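PDB 4P1L: TRAP dicarboxylate transporter, DctP subunit from Chromohalobacter salexigens, which binds D-glucuronate and is probably the extracytoplasmic receptor of a tripartite ATP-independent periplasmic (TRAP) system that carries solute into the cytoplasm. Local coordinates for residues L164-M169 against Q176-M181; G204-Y209 against T227-L232; M92-P97 against M169-Y174. One frame throughout, in Å; residues are numbered along the deposited sequence.

Interaction 1 of 3, residues L164-M169 against Q176-M181. With BDP (beta-D-glucopyranuronic acid), chain C.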
loop_
_atom_site.group_PDB
_atom_site.type_symbol
_atom_site.label_atom_id
_atom_site.label_comp_id
_atom_site.label_asym_id
_atom_site.label_seq_id
_atom_site.Cartn_x
_atom_site.Cartn_y
_atom_site.Cartn_z
ATOM N N LEU A 164 -17.621 -15.803 1.550
ATOM C CA LEU A 164 -17.452 -14.397 1.220
ATOM C C LEU A 164 -16.681 -14.235 -0.080
ATOM O O LEU A 164 -15.644 -14.858 -0.286
ATOM C CB LEU A 164 -16.745 -13.637 2.348
ATOM C CG LEU A 164 -17.402 -13.648 3.735
ATOM C CD1 LEU A 164 -16.544 -12.863 4.728
ATOM C CD2 LEU A 164 -18.786 -13.072 3.688
ATOM N N LYS A 165 -17.208 -13.387 -0.951
ATOM C CA LYS A 165 -16.510 -12.956 -2.139
ATOM C C LYS A 165 -15.863 -11.616 -1.800
ATOM O O LYS A 165 -16.565 -10.602 -1.587
ATOM C CB LYS A 165 -17.487 -12.813 -3.298
ATOM C CG LYS A 165 -16.844 -12.439 -4.630
ATOM C CD LYS A 165 -17.773 -12.832 -5.775
ATOM C CE LYS A 165 -17.150 -12.575 -7.134
ATOM N NZ LYS A 165 -17.290 -11.143 -7.506
ATOM N N VAL A 166 -14.533 -11.627 -1.750
ATOM C CA VAL A 166 -13.755 -10.489 -1.281
ATOM C C VAL A 166 -12.911 -9.895 -2.402
ATOM O O VAL A 166 -12.134 -10.600 -3.082
ATOM C CB VAL A 166 -12.805 -10.887 -0.124
ATOM C CG1 VAL A 166 -12.150 -9.637 0.506
ATOM C CG2 VAL A 166 -13.527 -11.725 0.947
ATOM N N ARG A 167 -13.083 -8.595 -2.609
ATOM C CA ARG A 167 -12.241 -7.858 -3.540
ATOM C C ARG A 167 -10.830 -7.748 -2.995
ATOM O O ARG A 167 -10.628 -7.535 -1.797
ATOM C CB ARG A 167 -12.783 -6.450 -3.785
ATOM C CG ARG A 167 -11.921 -5.620 -4.682
ATOM C CD ARG A 167 -10.926 -4.769 -3.900
ATOM N NE ARG A 167 -10.080 -3.946 -4.765
ATOM C CZ ARG A 167 -9.167 -3.099 -4.312
ATOM N NH1 ARG A 167 -8.961 -2.974 -2.994
ATOM N NH2 ARG A 167 -8.437 -2.393 -5.163
ATOM N N VAL A 168 -9.866 -7.907 -3.893
ATOM C CA VAL A 168 -8.460 -7.678 -3.596
ATOM C C VAL A 168 -7.856 -6.817 -4.692
ATOM O O VAL A 168 -8.469 -6.598 -5.743
ATOM C CB VAL A 168 -7.672 -9.005 -3.472
ATOM C CG1 VAL A 168 -8.119 -9.767 -2.258
ATOM C CG2 VAL A 168 -7.793 -9.850 -4.734
HETATM N N MSE A 169 -6.662 -6.298 -4.431
HETATM C CA MSE A 169 -5.899 -5.602 -5.444
HETATM C C MSE A 169 -5.381 -6.650 -6.433
HETATM O O MSE A 169 -5.496 -7.862 -6.183
HETATM C CB MSE A 169 -4.736 -4.854 -4.790
HETATM C CG MSE A 169 -5.194 -3.710 -3.904
HETATM SE SE MSE A 169 -3.729 -2.581 -3.258
HETATM C CE MSE A 169 -2.894 -3.869 -2.084
ATOM N N GLN A 176 -4.610 -16.002 -3.619
ATOM C CA GLN A 176 -4.144 -17.150 -2.876
ATOM C C GLN A 176 -4.419 -16.939 -1.390
ATOM O O GLN A 176 -4.868 -17.863 -0.692
ATOM C CB GLN A 176 -2.662 -17.421 -3.155
ATOM C CG GLN A 176 -2.269 -18.846 -2.961
ATOM C CD GLN A 176 -0.800 -19.084 -3.244
ATOM O OE1 GLN A 176 -0.043 -18.140 -3.529
ATOM N NE2 GLN A 176 -0.379 -20.345 -3.129
HETATM N N MSE A 177 -4.159 -15.735 -0.905
HETATM C CA MSE A 177 -4.405 -15.410 0.509
HETATM C C MSE A 177 -5.871 -15.637 0.928
HETATM O O MSE A 177 -6.137 -16.362 1.896
HETATM C CB MSE A 177 -4.012 -13.959 0.787
HETATM C CG MSE A 177 -4.331 -13.481 2.186
HETATM SE SE MSE A 177 -3.941 -11.588 2.410
HETATM C CE MSE A 177 -5.591 -10.930 1.541
ATOM N N ILE A 178 -6.812 -15.042 0.194
ATOM C CA ILE A 178 -8.222 -15.232 0.488
ATOM C C ILE A 178 -8.638 -16.715 0.362
ATOM O O ILE A 178 -9.397 -17.245 1.191
ATOM C CB ILE A 178 -9.102 -14.382 -0.424
ATOM C CG1 ILE A 178 -8.847 -12.883 -0.197
ATOM C CG2 ILE A 178 -10.598 -14.709 -0.199
ATOM C CD1 ILE A 178 -9.168 -12.395 1.197
ATOM N N ASP A 179 -8.144 -17.384 -0.671
ATOM C CA ASP A 179 -8.489 -18.763 -0.895
ATOM C C ASP A 179 -8.030 -19.651 0.243
ATOM O O ASP A 179 -8.757 -20.542 0.663
ATOM C CB ASP A 179 -7.876 -19.288 -2.208
ATOM C CG ASP A 179 -8.568 -18.753 -3.430
ATOM O OD1 ASP A 179 -9.462 -17.880 -3.307
ATOM O OD2 ASP A 179 -8.197 -19.193 -4.521
ATOM N N GLU A 180 -6.808 -19.430 0.710
ATOM C CA GLU A 180 -6.288 -20.175 1.850
ATOM C C GLU A 180 -7.047 -19.855 3.146
ATOM O O GLU A 180 -7.170 -20.709 4.018
ATOM C CB GLU A 180 -4.803 -19.882 2.036
ATOM C CG GLU A 180 -3.912 -20.494 0.912
ATOM C CD GLU A 180 -3.866 -22.014 0.920
ATOM O OE1 GLU A 180 -4.484 -22.642 1.800
ATOM O OE2 GLU A 180 -3.203 -22.589 0.034
HETATM N N MSE A 181 -7.535 -18.629 3.288
HETATM C CA MSE A 181 -8.364 -18.317 4.445
HETATM C C MSE A 181 -9.688 -19.059 4.400
HETATM O O MSE A 181 -10.242 -19.350 5.453
HETATM C CB MSE A 181 -8.643 -16.836 4.540
HETATM C CG MSE A 181 -7.440 -16.023 4.918
HETATM SE SE MSE A 181 -7.944 -14.126 5.037
HETATM C CE MSE A 181 -6.215 -13.392 5.522
HETATM C C1 BDP C . -4.845 1.626 -0.147
HETATM C C2 BDP C . -3.581 2.069 -0.869
HETATM C C3 BDP C . -3.929 2.487 -2.247
HETATM C C4 BDP C . -4.559 1.314 -2.929
HETATM C C5 BDP C . -5.815 0.834 -2.155
HETATM C C6 BDP C . -6.472 -0.391 -2.787
HETATM O O2 BDP C . -3.069 3.172 -0.140
HETATM O O3 BDP C . -2.611 2.768 -2.956
HETATM O O4 BDP C . -4.925 1.657 -4.277
HETATM O O5 BDP C . -5.454 0.528 -0.845
HETATM O O6A BDP C . -7.015 -1.221 -1.988
HETATM O O1 BDP C . -4.523 1.187 1.127
HETATM O O6B BDP C . -6.525 -0.494 -4.030
#

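Interaction 2 of 3, residues G204-Y209 against T227-L232. With BDP (beta-D-glucopyranuronic acid), chain C.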
loop_
_atom_site.group_PDB
_atom_site.type_symbol
_atom_site.label_atom_id
_atom_site.label_comp_id
_atom_site.label_asym_id
_atom_site.label_seq_id
_atom_site.Cartn_x
_atom_site.Cartn_y
_atom_site.Cartn_z
ATOM N N GLY A 204 -17.306 -8.156 0.326
ATOM C CA GLY A 204 -16.344 -7.479 1.169
ATOM C C GLY A 204 -15.073 -7.103 0.447
ATOM O O GLY A 204 -14.952 -7.295 -0.748
ATOM N N ALA A 205 -14.129 -6.573 1.205
ATOM C CA ALA A 205 -12.826 -6.184 0.683
ATOM C C ALA A 205 -11.909 -6.086 1.904
ATOM O O ALA A 205 -12.269 -6.540 2.981
ATOM C CB ALA A 205 -12.914 -4.842 -0.075
ATOM N N GLU A 206 -10.728 -5.499 1.758
ATOM C CA GLU A 206 -9.831 -5.406 2.881
ATOM C C GLU A 206 -8.943 -4.177 2.740
ATOM O O GLU A 206 -8.514 -3.815 1.640
ATOM C CB GLU A 206 -9.022 -6.707 3.040
ATOM C CG GLU A 206 -8.428 -7.262 1.762
ATOM C CD GLU A 206 -7.152 -6.533 1.303
ATOM O OE1 GLU A 206 -6.191 -6.422 2.094
ATOM O OE2 GLU A 206 -7.101 -6.112 0.127
ATOM N N ASN A 207 -8.679 -3.506 3.861
ATOM C CA ASN A 207 -7.908 -2.274 3.830
ATOM C C ASN A 207 -7.682 -1.749 5.235
ATOM O O ASN A 207 -8.208 -2.293 6.218
ATOM C CB ASN A 207 -8.597 -1.204 2.955
ATOM C CG ASN A 207 -7.626 -0.506 2.051
ATOM O OD1 ASN A 207 -6.547 -0.040 2.500
ATOM N ND2 ASN A 207 -7.932 -0.478 0.762
ATOM N N ASN A 208 -6.896 -0.682 5.303
ATOM C CA ASN A 208 -6.648 0.044 6.537
ATOM C C ASN A 208 -7.819 0.954 6.858
ATOM O O ASN A 208 -8.721 1.126 6.031
ATOM C CB ASN A 208 -5.357 0.843 6.416
ATOM C CG ASN A 208 -5.329 1.717 5.158
ATOM O OD1 ASN A 208 -6.273 2.449 4.866
ATOM N ND2 ASN A 208 -4.242 1.616 4.406
ATOM N N TYR A 209 -7.823 1.522 8.059
ATOM C CA TYR A 209 -8.930 2.371 8.472
ATOM C C TYR A 209 -9.134 3.599 7.553
ATOM O O TYR A 209 -10.267 3.877 7.093
ATOM C CB TYR A 209 -8.751 2.792 9.920
ATOM C CG TYR A 209 -9.154 1.771 10.974
ATOM C CD1 TYR A 209 -10.435 1.256 11.039
ATOM C CD2 TYR A 209 -8.238 1.360 11.938
ATOM C CE1 TYR A 209 -10.792 0.322 12.041
ATOM C CE2 TYR A 209 -8.581 0.441 12.939
ATOM C CZ TYR A 209 -9.859 -0.065 12.989
ATOM O OH TYR A 209 -10.204 -0.970 13.984
ATOM N N THR A 227 -8.091 -8.778 11.043
ATOM C CA THR A 227 -7.111 -9.740 10.564
ATOM C C THR A 227 -5.678 -9.176 10.432
ATOM O O THR A 227 -4.731 -9.927 10.621
ATOM C CB THR A 227 -7.560 -10.326 9.230
ATOM O OG1 THR A 227 -7.952 -9.258 8.349
ATOM C CG2 THR A 227 -8.718 -11.319 9.439
ATOM N N GLU A 228 -5.523 -7.890 10.053
ATOM C CA GLU A 228 -4.232 -7.214 9.980
ATOM C C GLU A 228 -3.230 -8.074 9.197
ATOM O O GLU A 228 -2.078 -8.272 9.601
ATOM C CB GLU A 228 -3.747 -6.832 11.393
ATOM C CG GLU A 228 -4.748 -5.916 12.075
ATOM C CD GLU A 228 -4.394 -5.496 13.481
ATOM O OE1 GLU A 228 -4.689 -4.343 13.856
ATOM O OE2 GLU A 228 -3.863 -6.317 14.224
ATOM N N HIS A 229 -3.711 -8.550 8.046
ATOM C CA HIS A 229 -3.056 -9.591 7.258
ATOM C C HIS A 229 -1.961 -9.121 6.296
ATOM O O HIS A 229 -1.151 -9.943 5.863
ATOM C CB HIS A 229 -4.120 -10.386 6.492
ATOM C CG HIS A 229 -5.068 -9.538 5.702
ATOM N ND1 HIS A 229 -6.390 -9.367 6.052
ATOM C CD2 HIS A 229 -4.879 -8.814 4.574
ATOM C CE1 HIS A 229 -6.968 -8.555 5.186
ATOM N NE2 HIS A 229 -6.073 -8.214 4.273
ATOM N N LEU A 230 -1.934 -7.814 5.996
ATOM C CA LEU A 230 -0.941 -7.195 5.108
ATOM C C LEU A 230 -0.525 -5.864 5.694
ATOM O O LEU A 230 -1.354 -5.103 6.183
ATOM C CB LEU A 230 -1.490 -6.964 3.695
ATOM C CG LEU A 230 -1.701 -8.190 2.828
ATOM C CD1 LEU A 230 -2.655 -7.859 1.698
ATOM C CD2 LEU A 230 -0.370 -8.751 2.324
ATOM N N ILE A 231 0.778 -5.613 5.663
ATOM C CA ILE A 231 1.343 -4.355 6.062
ATOM C C ILE A 231 2.235 -3.958 4.877
ATOM O O ILE A 231 3.364 -4.451 4.710
ATOM C CB ILE A 231 2.130 -4.498 7.370
ATOM C CG1 ILE A 231 1.146 -4.719 8.526
ATOM C CG2 ILE A 231 2.965 -3.283 7.607
ATOM C CD1 ILE A 231 1.795 -5.267 9.789
ATOM N N LEU A 232 1.680 -3.112 4.016
ATOM C CA LEU A 232 2.297 -2.800 2.745
ATOM C C LEU A 232 2.979 -1.428 2.821
ATOM O O LEU A 232 2.336 -0.401 3.112
ATOM C CB LEU A 232 1.248 -2.828 1.641
ATOM C CG LEU A 232 0.813 -4.256 1.221
ATOM C CD1 LEU A 232 -0.458 -4.214 0.373
ATOM C CD2 LEU A 232 1.960 -4.926 0.453
HETATM C C1 BDP C . -4.845 1.626 -0.147
HETATM C C2 BDP C . -3.581 2.069 -0.869
HETATM C C3 BDP C . -3.929 2.487 -2.247
HETATM C C4 BDP C . -4.559 1.314 -2.929
HETATM C C5 BDP C . -5.815 0.834 -2.155
HETATM C C6 BDP C . -6.472 -0.391 -2.787
HETATM O O2 BDP C . -3.069 3.172 -0.140
HETATM O O3 BDP C . -2.611 2.768 -2.956
HETATM O O4 BDP C . -4.925 1.657 -4.277
HETATM O O5 BDP C . -5.454 0.528 -0.845
HETATM O O6A BDP C . -7.015 -1.221 -1.988
HETATM O O1 BDP C . -4.523 1.187 1.127
HETATM O O6B BDP C . -6.525 -0.494 -4.030
#

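Interaction 3 of 3, residues M92-P97 against M169-Y174. With BDP (beta-D-glucopyranuronic acid), chain C.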
loop_
_atom_site.group_PDB
_atom_site.type_symbol
_atom_site.label_atom_id
_atom_site.label_comp_id
_atom_site.label_asym_id
_atom_site.label_seq_id
_atom_site.Cartn_x
_atom_site.Cartn_y
_atom_site.Cartn_z
HETATM N N MSE A 92 2.843 -3.175 -7.191
HETATM C CA MSE A 92 4.206 -3.179 -7.740
HETATM C C MSE A 92 4.710 -4.628 -7.907
HETATM O O MSE A 92 5.628 -4.893 -8.691
HETATM C CB MSE A 92 5.141 -2.380 -6.836
HETATM C CG MSE A 92 6.530 -2.053 -7.371
HETATM SE SE MSE A 92 6.435 -0.898 -8.946
HETATM C CE MSE A 92 5.623 0.664 -8.101
ATOM N N GLY A 93 4.108 -5.561 -7.178
ATOM C CA GLY A 93 4.548 -6.957 -7.199
ATOM C C GLY A 93 4.570 -7.588 -8.577
ATOM O O GLY A 93 5.557 -8.227 -8.968
ATOM N N PRO A 94 3.493 -7.421 -9.341
ATOM C CA PRO A 94 3.516 -7.989 -10.698
ATOM C C PRO A 94 4.546 -7.359 -11.646
ATOM O O PRO A 94 4.795 -7.914 -12.713
ATOM C CB PRO A 94 2.097 -7.727 -11.206
ATOM C CG PRO A 94 1.242 -7.752 -9.940
ATOM C CD PRO A 94 2.120 -7.193 -8.842
ATOM N N ILE A 95 5.133 -6.228 -11.264
ATOM C CA ILE A 95 6.045 -5.505 -12.130
ATOM C C ILE A 95 7.496 -5.728 -11.707
ATOM O O ILE A 95 8.383 -5.841 -12.556
ATOM C CB ILE A 95 5.673 -4.016 -12.119
ATOM C CG1 ILE A 95 4.251 -3.879 -12.683
ATOM C CG2 ILE A 95 6.652 -3.208 -12.949
ATOM C CD1 ILE A 95 3.499 -2.735 -12.180
ATOM N N VAL A 96 7.719 -5.807 -10.392
ATOM C CA VAL A 96 9.056 -5.947 -9.811
ATOM C C VAL A 96 9.079 -7.172 -8.908
ATOM O O VAL A 96 8.506 -7.157 -7.831
ATOM C CB VAL A 96 9.424 -4.746 -8.932
ATOM C CG1 VAL A 96 10.837 -4.899 -8.381
ATOM C CG2 VAL A 96 9.279 -3.455 -9.680
ATOM N N PRO A 97 9.753 -8.246 -9.340
ATOM C CA PRO A 97 9.645 -9.502 -8.584
ATOM C C PRO A 97 9.924 -9.387 -7.082
ATOM O O PRO A 97 9.141 -9.924 -6.294
ATOM C CB PRO A 97 10.650 -10.411 -9.293
ATOM C CG PRO A 97 10.589 -9.943 -10.714
ATOM C CD PRO A 97 10.400 -8.438 -10.650
HETATM N N MSE A 169 -6.662 -6.298 -4.431
HETATM C CA MSE A 169 -5.899 -5.602 -5.444
HETATM C C MSE A 169 -5.381 -6.650 -6.433
HETATM O O MSE A 169 -5.496 -7.862 -6.183
HETATM C CB MSE A 169 -4.736 -4.854 -4.790
HETATM C CG MSE A 169 -5.194 -3.710 -3.904
HETATM SE SE MSE A 169 -3.729 -2.581 -3.258
HETATM C CE MSE A 169 -2.894 -3.869 -2.084
ATOM N N ASN A 170 -4.793 -6.190 -7.529
ATOM C CA ASN A 170 -4.401 -7.116 -8.597
ATOM C C ASN A 170 -2.996 -7.658 -8.392
ATOM O O ASN A 170 -2.038 -7.210 -9.017
ATOM C CB ASN A 170 -4.558 -6.501 -10.004
ATOM C CG ASN A 170 -4.540 -7.571 -11.112
ATOM O OD1 ASN A 170 -4.891 -8.741 -10.878
ATOM N ND2 ASN A 170 -4.111 -7.176 -12.318
ATOM N N ASN A 171 -2.897 -8.606 -7.462
ATOM C CA ASN A 171 -1.708 -9.387 -7.233
ATOM C C ASN A 171 -2.214 -10.795 -6.888
ATOM O O ASN A 171 -3.045 -10.974 -5.999
ATOM C CB ASN A 171 -0.898 -8.791 -6.100
ATOM C CG ASN A 171 0.429 -9.481 -5.900
ATOM O OD1 ASN A 171 0.557 -10.700 -6.038
ATOM N ND2 ASN A 171 1.441 -8.689 -5.575
ATOM N N ASP A 172 -1.742 -11.788 -7.631
ATOM C CA ASP A 172 -2.233 -13.157 -7.474
ATOM C C ASP A 172 -2.055 -13.649 -6.032
ATOM O O ASP A 172 -2.811 -14.502 -5.568
ATOM C CB ASP A 172 -1.476 -14.125 -8.401
ATOM C CG ASP A 172 -1.820 -13.947 -9.872
ATOM O OD1 ASP A 172 -2.749 -13.176 -10.186
ATOM O OD2 ASP A 172 -1.163 -14.607 -10.705
ATOM N N LEU A 173 -1.047 -13.134 -5.335
ATOM C CA LEU A 173 -0.817 -13.533 -3.951
ATOM C C LEU A 173 -2.038 -13.285 -3.074
ATOM O O LEU A 173 -2.296 -14.061 -2.137
ATOM C CB LEU A 173 0.383 -12.810 -3.326
ATOM C CG LEU A 173 1.756 -13.340 -3.722
ATOM C CD1 LEU A 173 2.885 -12.481 -3.167
ATOM C CD2 LEU A 173 1.932 -14.780 -3.239
ATOM N N TYR A 174 -2.762 -12.208 -3.359
ATOM C CA TYR A 174 -3.972 -11.852 -2.587
ATOM C C TYR A 174 -5.133 -12.814 -2.833
ATOM O O TYR A 174 -5.925 -13.061 -1.952
ATOM C CB TYR A 174 -4.430 -10.413 -2.876
ATOM C CG TYR A 174 -3.343 -9.378 -2.696
ATOM C CD1 TYR A 174 -2.343 -9.555 -1.750
ATOM C CD2 TYR A 174 -3.304 -8.242 -3.495
ATOM C CE1 TYR A 174 -1.327 -8.606 -1.584
ATOM C CE2 TYR A 174 -2.300 -7.303 -3.359
ATOM C CZ TYR A 174 -1.308 -7.482 -2.414
ATOM O OH TYR A 174 -0.320 -6.527 -2.264
HETATM C C1 BDP C . -4.845 1.626 -0.147
HETATM C C2 BDP C . -3.581 2.069 -0.869
HETATM C C3 BDP C . -3.929 2.487 -2.247
HETATM C C4 BDP C . -4.559 1.314 -2.929
HETATM C C5 BDP C . -5.815 0.834 -2.155
HETATM C C6 BDP C . -6.472 -0.391 -2.787
HETATM O O2 BDP C . -3.069 3.172 -0.140
HETATM O O3 BDP C . -2.611 2.768 -2.956
HETATM O O4 BDP C . -4.925 1.657 -4.277
HETATM O O5 BDP C . -5.454 0.528 -0.845
HETATM O O6A BDP C . -7.015 -1.221 -1.988
HETATM O O1 BDP C . -4.523 1.187 1.127
HETATM O O6B BDP C . -6.525 -0.494 -4.030
#

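Interaction 1 of 3, residues L164-M169 against Q176-M181
Ile178 of helix 172-181 rests against Val166 and Val168 of strand 165-168, the first strand of a beta-alpha-beta unit completed by the parallel strand 184-187. Alternation along the strand turns the two valines toward the helix and sends Lys165 and Arg167 the other way. The tight part of the contact is wholly apolar and buried. Val168 CG1 lies 3.8 Å from Ile178 CG1, the two side chains running antiparallel alongside one another, whereas Ile178 CD1 comes at a slant to within 4.1 Å of Val166 CG1. Short beta-branched valines suit an extended strand and let the helix settle close, with 7.5 Å between the CA atoms of Val166 and Ile178; the longer isoleucine branch can then span both valines. The outward flank of the helix is looser and more exposed, with the polar groups of Gln176, Asp179 and Glu180.

On the strand's other side the demand is quite different. Arg167 leaves the backbone with CG anti to N (chi1 177°), bends at chi2 and then runs straight to the carboxylate of the bound glucuronate, consistent with the arginine-carboxylate pairing known from other TRAP binding proteins. The carboxylate meets the Arg167 guanidinium at its edge: NH1 donates to glucuronate O6A at 2.8 Å, and NH2, which also reaches Met188 O, donates to O6B at 2.9 Å, with N-H...O angles of 178° and 175°.

Interaction 2 of 3, residues G204-Y209 against T227-L232
A buried carboxylate-imidazole hydrogen bond, Glu206 to His229, joins two strands too far apart to pair: the CA atoms of Glu206 and His229 are 9.1 Å apart, and strand 146-150 lies between strands 204-207 and 223-230 in the same sheet. His229 NE2 donates to Glu206 OE1 at 2.8 Å, nearly in the ring plane and on the anti side of the oxygen. Glu206 folds up to reach it: CG sits between the backbone N and carbonyl carbon (chi1 46°), and a bend at chi2 carries the carboxylate back to NE2. Glu206 CB lies at the ring edge, 3.5 Å from His229 CE1. At the other ring nitrogen, His229 ND1 shares a 2.8 Å hydrogen bond with Thr227 OG1. Leu230 CD1 adds an apolar neighbour 3.8 Å from Glu206 OE1.

Asn207 starts out away from the other strand, and its amide suits a pyranose by both accepting and donating: Asn207 OD1 takes a bond from glucuronate O1 at 2.7 Å, while ND2 gives one to O5 at 3.1 Å. Asn208 N also bonds OD1, limiting the amide's rotation.

Since Glu206 OE1 forms a salt bridge with Arg146 NE, and Arg146 NH2 binds glucuronate, the glutamate probably orients this arginine and balances its charge, with His229 holding the glutamate.

Interaction 3 of 3, residues M92-P97 against M169-Y174
Gly93 and Pro94 meet Asn170 and Asn171 where the loop after strand 84-88 approaches the N-terminal end of helix 172-181, within the two-lobed periplasmic binding protein fold. At the start of the segment, Met92 O, of a selenomethionine, accepts from both Ile95 N and Val96 N, at 2.9 and 2.8 Å, and so curls the loop tightly while the Met92 side chain packs on helices 70-78 and 121-132. Gly93, without a side chain, leaves room for an amide to lie close: Gly93 CA is 3.9 Å from Asn171 ND2. Pro94 follows with a ring that suits this bent backbone and crosses the asparagine at a slant, Pro94 CD 3.7 Å from Asn171 ND2 and CG 3.5 Å from Asn170 O. Further on, the apolar side chain of Ile95 packs on helix 70-78 and that of Val96 on helix 121-132.

Across the contact, Asn170 centres an inverse gamma turn that redirects the chain from the sugar pocket into the helix. Asn171 then serves as N-cap, and its amide works at both ends. The side chain, with CG anti to N (chi1 -174°), gives ND2 to Gly90 O and Asn100 OD1 in the loop, while Asn171 OD1 accepts from Leu173 N at 3.0 Å, N-H...O angle 158°.

Overall arrangement
Following the chain, residues 92-97 open interaction 3, which stays open through strand 146-150 until 169-174 closes this long-range loop. Before that closure strand 165-168 has begun interaction 1, whose short loop ends at 176-181; the two contacts therefore cross, sharing Met169 and helix 172-181, and Val168 packs on Tyr174 where they meet. Interaction 2 follows in series, closing the loop from 204-209 to 227-232. It is tied back by the backbone bond of Arg167 with Gly204, and by Leu232 against Met169 and Tyr174. Together they join the loop after strand 84-88, the beta-alpha-beta unit and the four-stranded sheet beside bound glucuronate.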